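PDB 6FCG: glycoside hydrolase, GH17 family, which probably hydrolyses internal beta-1,3-glucosidic linkages of the algal storage polysaccharide laminarin, acting as an endo-laminarinase. Local coordinates for residues D159-I164 against K203-T208; Y89-A94 against M117-W122; T242-D247 against G304-A309; F373-K378 against L395-N400. All blocks are in the same frame, centred on the assembly; numbering follows the deposited sequence.

Interaction 1. Residues D159-I164 against K203-T208; sequences DIVKVI and KDLWIT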
loop_
_atom_site.group_PDB
_atom_site.type_symbol
_atom_site.label_atom_id
_atom_site.label_comp_id
_atom_site.label_asym_id
_atom_site.label_seq_id
_atom_site.Cartn_x
_atom_site.Cartn_y
_atom_site.Cartn_z
ATOM N N ASP A 159 -19.878 -49.392 23.786
ATOM C CA ASP A 159 -19.731 -50.066 22.502
ATOM C C ASP A 159 -19.304 -49.117 21.373
ATOM O O ASP A 159 -18.944 -49.578 20.282
ATOM C CB ASP A 159 -21.048 -50.806 22.122
ATOM C CG ASP A 159 -22.297 -49.852 21.972
ATOM O OD1 ASP A 159 -22.687 -49.124 22.947
ATOM O OD2 ASP A 159 -22.919 -49.881 20.869
ATOM N N ILE A 160 -19.446 -47.805 21.605
ATOM C CA ILE A 160 -19.145 -46.769 20.625
ATOM C C ILE A 160 -17.937 -45.942 21.053
ATOM O O ILE A 160 -17.009 -45.746 20.264
ATOM C CB ILE A 160 -20.357 -45.843 20.437
ATOM C CG1 ILE A 160 -21.547 -46.638 19.901
ATOM C CG2 ILE A 160 -20.031 -44.700 19.461
ATOM C CD1 ILE A 160 -22.865 -45.915 20.061
ATOM N N VAL A 161 -17.964 -45.436 22.288
ATOM C CA VAL A 161 -16.895 -44.582 22.826
ATOM C C VAL A 161 -15.645 -45.416 23.121
ATOM O O VAL A 161 -15.654 -46.246 24.029
ATOM C CB VAL A 161 -17.353 -43.858 24.108
ATOM C CG1 VAL A 161 -16.213 -43.073 24.734
ATOM C CG2 VAL A 161 -18.515 -42.936 23.793
ATOM N N LYS A 162 -14.591 -45.190 22.349
ATOM C CA LYS A 162 -13.318 -45.888 22.530
ATOM C C LYS A 162 -12.172 -45.047 23.073
ATOM O O LYS A 162 -11.156 -45.603 23.462
ATOM C CB LYS A 162 -12.878 -46.475 21.199
ATOM C CG LYS A 162 -13.893 -47.413 20.605
ATOM C CD LYS A 162 -14.098 -48.656 21.469
ATOM C CE LYS A 162 -15.444 -49.312 21.217
ATOM N NZ LYS A 162 -15.715 -50.248 22.322
ATOM N N VAL A 163 -12.331 -43.724 23.082
ATOM C CA VAL A 163 -11.290 -42.805 23.538
ATOM C C VAL A 163 -11.944 -41.609 24.210
ATOM O O VAL A 163 -12.968 -41.098 23.749
ATOM C CB VAL A 163 -10.390 -42.313 22.357
ATOM C CG1 VAL A 163 -9.380 -41.240 22.815
ATOM C CG2 VAL A 163 -9.630 -43.448 21.687
ATOM N N ILE A 164 -11.336 -41.172 25.314
ATOM C CA ILE A 164 -11.597 -39.838 25.846
ATOM C C ILE A 164 -10.340 -38.988 25.679
ATOM O O ILE A 164 -9.274 -39.387 26.094
ATOM C CB ILE A 164 -12.027 -39.862 27.295
ATOM C CG1 ILE A 164 -13.323 -40.649 27.439
ATOM C CG2 ILE A 164 -12.238 -38.433 27.794
ATOM C CD1 ILE A 164 -13.815 -40.811 28.863
ATOM N N LYS A 203 -11.067 -51.136 31.111
ATOM C CA LYS A 203 -9.602 -51.086 31.054
ATOM C C LYS A 203 -9.051 -50.875 29.652
ATOM O O LYS A 203 -7.888 -50.476 29.511
ATOM C CB LYS A 203 -8.991 -52.302 31.739
ATOM C CG LYS A 203 -8.929 -52.079 33.232
ATOM C CD LYS A 203 -8.461 -53.309 33.960
ATOM C CE LYS A 203 -8.453 -53.123 35.479
ATOM N NZ LYS A 203 -7.984 -54.412 36.052
ATOM N N ASP A 204 -9.873 -51.151 28.635
ATOM C CA ASP A 204 -9.494 -50.933 27.233
ATOM C C ASP A 204 -9.798 -49.538 26.641
ATOM O O ASP A 204 -9.451 -49.270 25.481
ATOM C CB ASP A 204 -10.171 -51.985 26.368
ATOM C CG ASP A 204 -9.656 -53.395 26.637
ATOM O OD1 ASP A 204 -8.421 -53.588 26.687
ATOM O OD2 ASP A 204 -10.496 -54.319 26.752
ATOM N N LEU A 205 -10.440 -48.683 27.436
ATOM C CA LEU A 205 -10.717 -47.301 27.071
ATOM C C LEU A 205 -9.435 -46.516 27.107
ATOM O O LEU A 205 -8.726 -46.540 28.109
ATOM C CB LEU A 205 -11.712 -46.668 28.054
ATOM C CG LEU A 205 -12.126 -45.229 27.799
ATOM C CD1 LEU A 205 -13.068 -45.136 26.623
ATOM C CD2 LEU A 205 -12.776 -44.635 29.019
ATOM N N TRP A 206 -9.107 -45.863 26.009
ATOM C CA TRP A 206 -7.845 -45.156 25.908
ATOM C C TRP A 206 -8.026 -43.685 26.255
ATOM O O TRP A 206 -9.022 -43.075 25.877
ATOM C CB TRP A 206 -7.221 -45.373 24.512
ATOM C CG TRP A 206 -6.278 -46.547 24.456
ATOM C CD1 TRP A 206 -6.192 -47.565 25.354
ATOM C CD2 TRP A 206 -5.305 -46.829 23.441
ATOM N NE1 TRP A 206 -5.229 -48.459 24.970
ATOM C CE2 TRP A 206 -4.682 -48.046 23.791
ATOM C CE3 TRP A 206 -4.914 -46.184 22.272
ATOM C CZ2 TRP A 206 -3.676 -48.616 23.035
ATOM C CZ3 TRP A 206 -3.915 -46.754 21.498
ATOM C CH2 TRP A 206 -3.305 -47.963 21.888
ATOM N N ILE A 207 -7.043 -43.123 26.960
ATOM C CA ILE A 207 -7.074 -41.729 27.368
ATOM C C ILE A 207 -5.958 -40.986 26.679
ATOM O O ILE A 207 -4.847 -41.487 26.562
ATOM C CB ILE A 207 -6.912 -41.593 28.876
ATOM C CG1 ILE A 207 -7.846 -42.561 29.618
ATOM C CG2 ILE A 207 -7.185 -40.153 29.308
ATOM C CD1 ILE A 207 -9.334 -42.347 29.365
ATOM N N THR A 208 -6.252 -39.774 26.222
ATOM C CA THR A 208 -5.252 -38.923 25.548
ATOM C C THR A 208 -5.555 -37.473 25.808
ATOM O O THR A 208 -6.461 -37.146 26.582
ATOM C CB THR A 208 -5.217 -39.187 24.016
ATOM O OG1 THR A 208 -4.086 -38.557 23.413
ATOM C CG2 THR A 208 -6.507 -38.707 23.324
#

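Interaction 2. Residues Y89-A94 against M117-W122; sequences YNVRLA and MMVGAW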
loop_
_atom_site.group_PDB
_atom_site.type_symbol
_atom_site.label_atom_id
_atom_site.label_comp_id
_atom_site.label_asym_id
_atom_site.label_seq_id
_atom_site.Cartn_x
_atom_site.Cartn_y
_atom_site.Cartn_z
ATOM N N TYR A 89 -15.622 -32.604 20.187
ATOM C CA TYR A 89 -14.815 -31.542 20.870
ATOM C C TYR A 89 -15.229 -31.155 22.296
ATOM O O TYR A 89 -14.369 -30.854 23.134
ATOM C CB TYR A 89 -14.721 -30.299 19.976
ATOM C CG TYR A 89 -13.846 -30.557 18.784
ATOM C CD1 TYR A 89 -14.370 -31.136 17.635
ATOM C CD2 TYR A 89 -12.481 -30.264 18.814
ATOM C CE1 TYR A 89 -13.554 -31.436 16.550
ATOM C CE2 TYR A 89 -11.664 -30.528 17.727
ATOM C CZ TYR A 89 -12.197 -31.120 16.595
ATOM O OH TYR A 89 -11.410 -31.381 15.503
ATOM N N ASN A 90 -16.530 -31.153 22.557
ATOM C CA ASN A 90 -17.004 -30.965 23.899
ATOM C C ASN A 90 -18.213 -31.829 24.194
ATOM O O ASN A 90 -18.830 -32.389 23.293
ATOM C CB ASN A 90 -17.337 -29.511 24.164
ATOM C CG ASN A 90 -18.494 -29.023 23.343
ATOM O OD1 ASN A 90 -18.295 -28.599 22.215
ATOM N ND2 ASN A 90 -19.687 -29.062 23.873
ATOM N N VAL A 91 -18.468 -31.956 25.484
ATOM C CA VAL A 91 -19.640 -32.626 26.041
ATOM C C VAL A 91 -20.499 -31.695 26.911
ATOM O O VAL A 91 -21.284 -32.124 27.747
ATOM C CB VAL A 91 -19.304 -33.938 26.761
ATOM C CG1 VAL A 91 -18.657 -34.931 25.828
ATOM C CG2 VAL A 91 -18.388 -33.805 28.001
ATOM N N ARG A 92 -20.359 -30.392 26.678
ATOM C CA ARG A 92 -21.150 -29.362 27.336
ATOM C C ARG A 92 -22.486 -29.171 26.612
ATOM O O ARG A 92 -23.549 -29.099 27.220
ATOM C CB ARG A 92 -20.342 -28.060 27.314
ATOM C CG ARG A 92 -20.699 -27.014 28.334
ATOM C CD ARG A 92 -19.961 -25.716 28.031
ATOM N NE ARG A 92 -20.934 -24.781 27.502
ATOM C CZ ARG A 92 -20.917 -24.192 26.324
ATOM N NH1 ARG A 92 -19.950 -24.373 25.461
ATOM N NH2 ARG A 92 -21.918 -23.395 26.014
ATOM N N LEU A 93 -22.417 -28.973 25.308
ATOM C CA LEU A 93 -23.589 -28.861 24.506
ATOM C C LEU A 93 -24.037 -30.273 24.213
ATOM O O LEU A 93 -23.271 -31.219 24.344
ATOM C CB LEU A 93 -23.272 -28.068 23.226
ATOM C CG LEU A 93 -22.725 -26.627 23.433
ATOM C CD1 LEU A 93 -22.437 -25.936 22.100
ATOM C CD2 LEU A 93 -23.650 -25.743 24.281
ATOM N N ALA A 94 -25.278 -30.398 23.767
ATOM C CA ALA A 94 -25.952 -31.697 23.548
ATOM C C ALA A 94 -25.395 -32.512 22.368
ATOM O O ALA A 94 -25.602 -33.722 22.303
ATOM C CB ALA A 94 -27.437 -31.453 23.323
ATOM N N MET A 117 -16.316 -43.652 18.397
ATOM C CA MET A 117 -16.131 -42.253 18.780
ATOM C C MET A 117 -14.956 -41.995 19.714
ATOM O O MET A 117 -14.752 -42.713 20.683
ATOM C CB MET A 117 -17.390 -41.708 19.424
ATOM C CG MET A 117 -17.345 -40.196 19.651
ATOM S SD MET A 117 -18.922 -39.362 20.061
ATOM C CE MET A 117 -20.025 -40.091 18.868
ATOM N N MET A 118 -14.186 -40.954 19.377
ATOM C CA MET A 118 -13.191 -40.301 20.248
ATOM C C MET A 118 -13.887 -39.098 20.848
ATOM O O MET A 118 -14.189 -38.164 20.126
ATOM C CB MET A 118 -11.996 -39.870 19.412
ATOM C CG MET A 118 -10.899 -39.111 20.153
ATOM S SD MET A 118 -9.608 -38.522 19.018
ATOM C CE MET A 118 -8.685 -37.497 20.145
ATOM N N VAL A 119 -14.206 -39.143 22.148
ATOM C CA VAL A 119 -14.988 -38.082 22.798
ATOM C C VAL A 119 -14.073 -37.061 23.417
ATOM O O VAL A 119 -13.220 -37.384 24.224
ATOM C CB VAL A 119 -15.920 -38.609 23.876
ATOM C CG1 VAL A 119 -16.556 -37.469 24.657
ATOM C CG2 VAL A 119 -17.011 -39.439 23.258
ATOM N N GLY A 120 -14.281 -35.808 23.034
ATOM C CA GLY A 120 -13.530 -34.677 23.552
ATOM C C GLY A 120 -14.205 -34.063 24.747
ATOM O O GLY A 120 -15.392 -33.717 24.710
ATOM N N ALA A 121 -13.433 -33.973 25.823
ATOM C CA ALA A 121 -13.815 -33.231 27.012
ATOM C C ALA A 121 -13.058 -31.917 26.894
ATOM O O ALA A 121 -11.813 -31.926 26.829
ATOM C CB ALA A 121 -13.399 -33.982 28.262
ATOM N N TRP A 122 -13.790 -30.809 26.823
ATOM C CA TRP A 122 -13.156 -29.510 26.677
ATOM C C TRP A 122 -12.620 -29.008 28.022
ATOM O O TRP A 122 -13.327 -29.042 29.031
ATOM C CB TRP A 122 -14.110 -28.483 26.100
ATOM C CG TRP A 122 -13.393 -27.225 25.720
ATOM C CD1 TRP A 122 -13.055 -26.187 26.553
ATOM C CD2 TRP A 122 -12.891 -26.885 24.436
ATOM N NE1 TRP A 122 -12.370 -25.230 25.848
ATOM C CE2 TRP A 122 -12.264 -25.626 24.547
ATOM C CE3 TRP A 122 -12.913 -27.510 23.203
ATOM C CZ2 TRP A 122 -11.667 -24.986 23.461
ATOM C CZ3 TRP A 122 -12.313 -26.874 22.118
ATOM C CH2 TRP A 122 -11.708 -25.624 22.249
HETATM O O HOH W 1 -11.614 -31.478 23.678
#

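Interaction 3. Residues T242-D247 against G304-A309; sequences TYPMHD and GETGWA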
loop_
_atom_site.group_PDB
_atom_site.type_symbol
_atom_site.label_atom_id
_atom_site.label_comp_id
_atom_site.label_asym_id
_atom_site.label_seq_id
_atom_site.Cartn_x
_atom_site.Cartn_y
_atom_site.Cartn_z
ATOM N N THR A 242 -1.132 -30.984 13.355
ATOM C CA THR A 242 -0.193 -30.257 12.505
ATOM C C THR A 242 -0.932 -29.624 11.345
ATOM O O THR A 242 -1.768 -30.276 10.728
ATOM C CB THR A 242 0.928 -31.176 11.996
ATOM O OG1 THR A 242 1.724 -30.478 11.043
ATOM C CG2 THR A 242 0.368 -32.437 11.351
ATOM N N TYR A 243 -0.611 -28.357 11.047
ATOM C CA TYR A 243 -1.366 -27.565 10.067
ATOM C C TYR A 243 -0.509 -26.786 9.078
ATOM O O TYR A 243 -0.363 -25.574 9.181
ATOM C CB TYR A 243 -2.335 -26.622 10.795
ATOM C CG TYR A 243 -3.722 -27.216 11.039
ATOM C CD1 TYR A 243 -4.666 -27.239 10.020
ATOM C CD2 TYR A 243 -4.068 -27.754 12.287
ATOM C CE1 TYR A 243 -5.919 -27.775 10.228
ATOM C CE2 TYR A 243 -5.320 -28.302 12.518
ATOM C CZ TYR A 243 -6.242 -28.313 11.487
ATOM O OH TYR A 243 -7.499 -28.816 11.672
ATOM N N PRO A 244 0.060 -27.492 8.087
ATOM C CA PRO A 244 0.783 -26.812 7.010
ATOM C C PRO A 244 -0.029 -25.674 6.365
ATOM O O PRO A 244 0.557 -24.628 6.079
ATOM C CB PRO A 244 1.077 -27.937 5.991
ATOM C CG PRO A 244 0.832 -29.211 6.688
ATOM C CD PRO A 244 0.275 -28.957 8.053
ATOM N N MET A 245 -1.333 -25.877 6.119
ATOM C CA MET A 245 -2.142 -24.851 5.442
ATOM C C MET A 245 -1.982 -23.506 6.125
ATOM O O MET A 245 -1.720 -22.507 5.494
ATOM C CB MET A 245 -3.616 -25.219 5.399
ATOM C CG MET A 245 -4.426 -24.325 4.463
ATOM S SD MET A 245 -5.985 -23.751 5.152
ATOM C CE MET A 245 -5.479 -22.730 6.517
ATOM N N HIS A 246 -2.119 -23.498 7.442
ATOM C CA HIS A 246 -1.928 -22.275 8.207
ATOM C C HIS A 246 -0.520 -21.731 8.089
ATOM O O HIS A 246 -0.344 -20.530 8.027
ATOM C CB HIS A 246 -2.306 -22.496 9.673
ATOM C CG HIS A 246 -3.777 -22.609 9.873
ATOM N ND1 HIS A 246 -4.402 -23.777 10.252
ATOM C CD2 HIS A 246 -4.759 -21.704 9.687
ATOM C CE1 HIS A 246 -5.706 -23.575 10.327
ATOM N NE2 HIS A 246 -5.946 -22.323 9.990
ATOM N N ASP A 247 0.470 -22.615 8.094
ATOM C CA ASP A 247 1.839 -22.189 7.998
ATOM C C ASP A 247 2.219 -21.656 6.620
ATOM O O ASP A 247 3.170 -20.886 6.524
ATOM C CB ASP A 247 2.796 -23.283 8.505
ATOM C CG ASP A 247 2.783 -23.417 10.032
ATOM O OD1 ASP A 247 2.285 -22.504 10.722
ATOM O OD2 ASP A 247 3.304 -24.418 10.567
ATOM N N GLY A 304 -4.468 -36.330 15.455
ATOM C CA GLY A 304 -5.771 -35.900 15.921
ATOM C C GLY A 304 -6.427 -34.800 15.103
ATOM O O GLY A 304 -7.644 -34.602 15.214
ATOM N N GLU A 305 -5.636 -34.031 14.360
ATOM C CA GLU A 305 -6.198 -32.962 13.571
ATOM C C GLU A 305 -5.209 -32.476 12.520
ATOM O O GLU A 305 -4.088 -32.124 12.827
ATOM C CB GLU A 305 -6.702 -31.803 14.463
ATOM C CG GLU A 305 -7.946 -31.084 13.917
ATOM C CD GLU A 305 -8.369 -29.882 14.759
ATOM O OE1 GLU A 305 -8.220 -28.721 14.272
ATOM O OE2 GLU A 305 -8.833 -30.065 15.919
ATOM N N THR A 306 -5.655 -32.472 11.275
ATOM C CA THR A 306 -5.021 -31.697 10.214
ATOM C C THR A 306 -6.049 -31.499 9.100
ATOM O O THR A 306 -6.986 -32.280 8.982
ATOM C CB THR A 306 -3.748 -32.360 9.673
ATOM O OG1 THR A 306 -3.070 -31.438 8.813
ATOM C CG2 THR A 306 -4.068 -33.634 8.881
ATOM N N GLY A 307 -5.863 -30.472 8.289
ATOM C CA GLY A 307 -6.821 -30.135 7.255
ATOM C C GLY A 307 -6.369 -28.999 6.359
ATOM O O GLY A 307 -5.420 -28.300 6.659
ATOM N N TRP A 308 -7.063 -28.834 5.241
ATOM C CA TRP A 308 -6.722 -27.837 4.233
ATOM C C TRP A 308 -8.013 -27.281 3.609
ATOM O O TRP A 308 -8.691 -27.975 2.877
ATOM C CB TRP A 308 -5.851 -28.510 3.172
ATOM C CG TRP A 308 -5.125 -27.603 2.293
ATOM C CD1 TRP A 308 -5.651 -26.846 1.273
ATOM C CD2 TRP A 308 -3.731 -27.345 2.302
ATOM N NE1 TRP A 308 -4.661 -26.134 0.655
ATOM C CE2 TRP A 308 -3.472 -26.407 1.277
ATOM C CE3 TRP A 308 -2.674 -27.798 3.079
ATOM C CZ2 TRP A 308 -2.201 -25.931 1.003
ATOM C CZ3 TRP A 308 -1.409 -27.323 2.818
ATOM C CH2 TRP A 308 -1.181 -26.397 1.782
ATOM N N ALA A 309 -8.343 -26.031 3.917
ATOM C CA ALA A 309 -9.618 -25.468 3.527
ATOM C C ALA A 309 -9.737 -25.222 2.040
ATOM O O ALA A 309 -8.730 -24.988 1.343
ATOM C CB ALA A 309 -9.867 -24.203 4.302
HETATM O O HOH W 2 -2.656 -28.378 6.643
#

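Interaction 4. Residues F373-K378 against L395-N400; sequences FTVDGK and LTRGGN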
loop_
_atom_site.group_PDB
_atom_site.type_symbol
_atom_site.label_atom_id
_atom_site.label_comp_id
_atom_site.label_asym_id
_atom_site.label_seq_id
_atom_site.Cartn_x
_atom_site.Cartn_y
_atom_site.Cartn_z
ATOM N N PHE A 373 -17.316 -32.167 2.355
ATOM C CA PHE A 373 -18.615 -31.802 1.775
ATOM C C PHE A 373 -18.937 -30.364 2.137
ATOM O O PHE A 373 -18.460 -29.851 3.178
ATOM C CB PHE A 373 -19.764 -32.662 2.362
ATOM C CG PHE A 373 -19.628 -34.137 2.139
ATOM C CD1 PHE A 373 -18.950 -34.937 3.028
ATOM C CD2 PHE A 373 -20.224 -34.737 1.028
ATOM C CE1 PHE A 373 -18.832 -36.288 2.806
ATOM C CE2 PHE A 373 -20.100 -36.100 0.805
ATOM C CZ PHE A 373 -19.415 -36.875 1.703
ATOM N N THR A 374 -19.838 -29.767 1.345
ATOM C CA THR A 374 -20.353 -28.413 1.604
ATOM C C THR A 374 -21.431 -28.550 2.659
ATOM O O THR A 374 -21.853 -29.654 2.968
ATOM C CB THR A 374 -20.901 -27.659 0.362
ATOM O OG1 THR A 374 -22.195 -28.146 -0.041
ATOM C CG2 THR A 374 -19.940 -27.672 -0.806
ATOM N N VAL A 375 -21.892 -27.439 3.211
ATOM C CA VAL A 375 -22.967 -27.508 4.219
ATOM C C VAL A 375 -24.237 -28.180 3.606
ATOM O O VAL A 375 -24.912 -28.942 4.267
ATOM C CB VAL A 375 -23.232 -26.160 4.946
ATOM C CG1 VAL A 375 -23.833 -25.144 4.006
ATOM C CG2 VAL A 375 -24.158 -26.354 6.131
ATOM N N ASP A 376 -24.523 -27.904 2.328
ATOM C CA ASP A 376 -25.689 -28.451 1.606
ATOM C C ASP A 376 -25.523 -29.901 1.133
ATOM O O ASP A 376 -26.434 -30.460 0.536
ATOM C CB ASP A 376 -26.032 -27.570 0.383
ATOM C CG ASP A 376 -26.345 -26.103 0.757
ATOM O OD1 ASP A 376 -27.176 -25.844 1.663
ATOM O OD2 ASP A 376 -25.741 -25.203 0.141
ATOM N N GLY A 377 -24.372 -30.512 1.389
ATOM C CA GLY A 377 -24.159 -31.910 1.083
ATOM C C GLY A 377 -23.569 -32.149 -0.285
ATOM O O GLY A 377 -23.566 -33.284 -0.740
ATOM N N LYS A 378 -23.059 -31.111 -0.941
ATOM C CA LYS A 378 -22.306 -31.301 -2.165
ATOM C C LYS A 378 -20.903 -31.846 -1.882
ATOM O O LYS A 378 -20.235 -31.430 -0.941
ATOM C CB LYS A 378 -22.187 -30.008 -2.941
ATOM C CG LYS A 378 -23.510 -29.501 -3.480
ATOM C CD LYS A 378 -23.289 -28.805 -4.819
ATOM C CE LYS A 378 -24.593 -28.455 -5.518
ATOM N NZ LYS A 378 -25.295 -27.401 -4.740
ATOM N N LEU A 395 -28.763 -41.507 -0.571
ATOM C CA LEU A 395 -28.492 -40.754 0.649
ATOM C C LEU A 395 -28.738 -39.299 0.420
ATOM O O LEU A 395 -28.592 -38.785 -0.684
ATOM C CB LEU A 395 -27.051 -40.990 1.097
ATOM C CG LEU A 395 -26.738 -42.415 1.633
ATOM C CD1 LEU A 395 -25.277 -42.395 2.081
ATOM C CD2 LEU A 395 -27.653 -42.979 2.718
ATOM N N THR A 396 -29.038 -38.626 1.505
ATOM C CA THR A 396 -29.565 -37.280 1.490
ATOM C C THR A 396 -28.931 -36.486 2.648
ATOM O O THR A 396 -28.636 -37.063 3.684
ATOM C CB THR A 396 -31.117 -37.415 1.589
ATOM O OG1 THR A 396 -31.711 -36.964 0.389
ATOM C CG2 THR A 396 -31.793 -36.698 2.818
ATOM N N ARG A 397 -28.707 -35.187 2.460
ATOM C CA ARG A 397 -28.495 -34.260 3.588
ATOM C C ARG A 397 -29.468 -33.091 3.484
ATOM O O ARG A 397 -29.429 -32.342 2.523
ATOM C CB ARG A 397 -27.030 -33.761 3.673
ATOM C CG ARG A 397 -26.621 -33.202 5.039
ATOM C CD ARG A 397 -25.167 -32.806 5.049
ATOM N NE ARG A 397 -24.698 -31.636 5.804
ATOM C CZ ARG A 397 -24.275 -31.569 7.055
ATOM N NH1 ARG A 397 -24.354 -32.583 7.868
ATOM N NH2 ARG A 397 -23.796 -30.437 7.519
ATOM N N GLY A 398 -30.365 -32.976 4.462
ATOM C CA GLY A 398 -31.363 -31.886 4.541
ATOM C C GLY A 398 -32.321 -31.843 3.362
ATOM O O GLY A 398 -32.696 -30.774 2.926
ATOM N N GLY A 399 -32.649 -33.002 2.797
ATOM C CA GLY A 399 -33.365 -33.079 1.530
ATOM C C GLY A 399 -32.554 -33.137 0.232
ATOM O O GLY A 399 -33.081 -33.560 -0.791
ATOM N N ASN A 400 -31.283 -32.758 0.233
ATOM C CA ASN A 400 -30.478 -32.755 -1.008
ATOM C C ASN A 400 -29.740 -34.058 -1.279
ATOM O O ASN A 400 -29.157 -34.634 -0.356
ATOM C CB ASN A 400 -29.458 -31.629 -0.967
ATOM C CG ASN A 400 -30.100 -30.307 -0.639
ATOM O OD1 ASN A 400 -31.191 -30.019 -1.095
ATOM N ND2 ASN A 400 -29.435 -29.503 0.159
#

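Interaction 1. Residues D159-I164 against K203-T208
V163 and I164 pair in parallel with W206 and I207 at the starts of two neighbouring barrel strands, 161-168 and 206-212, whose short segments run 31° apart. Three backbone bonds tie them: W206 N donates to K162 O at 3.3 Å, the longest of the three, I164 N to W206 O at 3.0 Å, and T208 N to I164 O at 3.0 Å. This is the strand pairing of one beta-alpha-beta unit of the TIM barrel, with helix 182-197 as the crossover, and the side chains divide accordingly. I164 and I207 face L192 of that helix. On the same side L205 has CG anti to its backbone N (chi1 -179°), which lays CD1 against the K162 carbonyl carbon at 3.7 Å and brings CD2 to 4.0 Å from I164 CD1. V163 and W206 take the other face, where V163 CG2 meets W206 CB at 4.2 Å. Both side chains also touch A40 of helix 40-43, and V163 packs on M118 of the next strand. V163 CG1 reaches along to T208 CG2 at 3.9 Å, while T208 OG1 bonds to Y237 O.

Interaction 2. Residues Y89-A94 against M117-W122
The chain from Y89 to V91 crosses V119 to W122, at the end of strand 116-121, at nearly a right angle (88°), and Y89 CA comes closest to G120. The direct polar meeting is between acceptors: Y89 O and G120 O stand 3.4 Å apart without bonding. Water 1 donates to Y89 O at 2.9 Å and weakly to A121 O at 3.2 Å, joining the two segments. N90 CA makes a bent CA-H...O contact with G120 O at 3.3 Å; separately, Y89 O sits at the edge of the W122 indole, near its plane, 3.6 Å from CE3. A beta carbon on G120 would point at Y89 CA, so glycine probably helps the chains approach this closely.

In the TIM barrel this is the C-terminal rim, where the loop leaving strand 83-87 leans on the next strand before entering helix 95-109. E146 OE1 joins the two pieces by accepting from both V91 N and W122 N.

Apolar packing supplies the remainder. V91 CG1, anti to its carbonyl carbon (chi1 -60°), meets V119 CG1 at 3.5 Å, the two side chains crossing at about a right angle. N90 CB rests 3.9 Å from W122 CB, and W122 NE1 bonds to D124 OD1. N429 of the second subunit packs on Y89, N90 and W122, while R92 NH1 makes a salt bridge to the terminal carboxylate of H430 of that subunit.

Interaction 3. Residues T242-D247 against G304-A309
T242 to M245 and E305 to A309 run side by side in nearly the same direction (3° apart), with T242 N donating to E305 O at 3.2 Å. T306 adds a second link: its OG1, anti to the backbone N (chi1 -170°), donates to T242 O at 2.6 Å. Y243, the N-cap residue of helix 244-250, stretches its ring back along the other segment. T306 CA lies over one face of that ring, 4.1 Å from the centroid, and Y243 OH donates to E305 OE1 at 2.7 Å. The bond uses the anti lone pair of OE1, and ring and carboxylate stand almost perpendicular, at 81°. A phenylalanine in place of Y243 would probably keep the ring over T306 but leave E305 OE1 without this donor, the carboxylate freer to turn.

Farther along, M245 covers one face of W308, with M245 CG 3.9 Å from the centroid of the five-membered ring. Its sulfur stands higher above the same face, a distant Met-aromatic contact, and takes a weak bond from A309 N at 3.5 Å. Water 2 bridges M245 N and G307 O.

E305 lies in the C-terminal end region of the seventh barrel strand, where family 17 enzymes carry their catalytic nucleophile, so it probably has that role here. With Y243 on OE1, and R87 and Y89 on OE2, both carboxylate oxygens are gripped, which fixes its rotation at the barrel mouth.

Interaction 4. Residues F373-K378 against L395-N400
R397 and N400 each donate from a side chain to a backbone carbonyl of the facing turn. R397 NE bonds V375 O at 3.1 Å and almost straight (174°); the oxygen lies in the guanidinium plane, although NE is tilted 33° from the carbonyl plane. N400 ND2 reaches D376 O at 3.2 Å, in the carbonyl plane and on a lone pair. Beside these bonds the aliphatic part of R397 passes G377, with CD 4.2 Å from G377 CA.

Two beta turns present the groups. V375 and D376 are the middle of a type I turn from T374 to G377, stiffened by K378 N donating to T374 OG1 at 3.2 Å. The other segment forms a tight beta-hairpin, closed by a type I' turn whose middle residues, G398 and G399, both have positive phi; R397 and N400 bond each other through their backbones and so emerge next to one another.

Beyond the two turns, the R397 side chain, CG anti to the backbone N (chi1 -160°) and bent at chi3, carries NH1 to a salt bridge with D74 OD1 on helix 68-80 and makes a cation-pi contact with F353. A leucine in place of R397 would probably leave V375 O without this donor and D74 without this salt bridge. F373 also packs against F353.

Overall arrangement
From the N terminus the four contacts follow in series; none nests in or crosses another. Interaction 2 closes first, round helix 95-109, then interaction 1 round helix 182-197. Interaction 3 spans the longest excursion, including helix 266-294, and interaction 4 closes a short one round helix 384-388. The first three share the parallel barrel sheet. Interactions 1 and 2 meet directly, because strands 116-121 and 161-168 are neighbours: V163 O and V119 N are probably hydrogen-bonded at 2.8 Å. Interactions 2 and 3 meet through Y89 OH and E305 OE2. Interaction 4 ties together later turns beside helix 68-80, its nearest atoms about 10 Å from interaction 3.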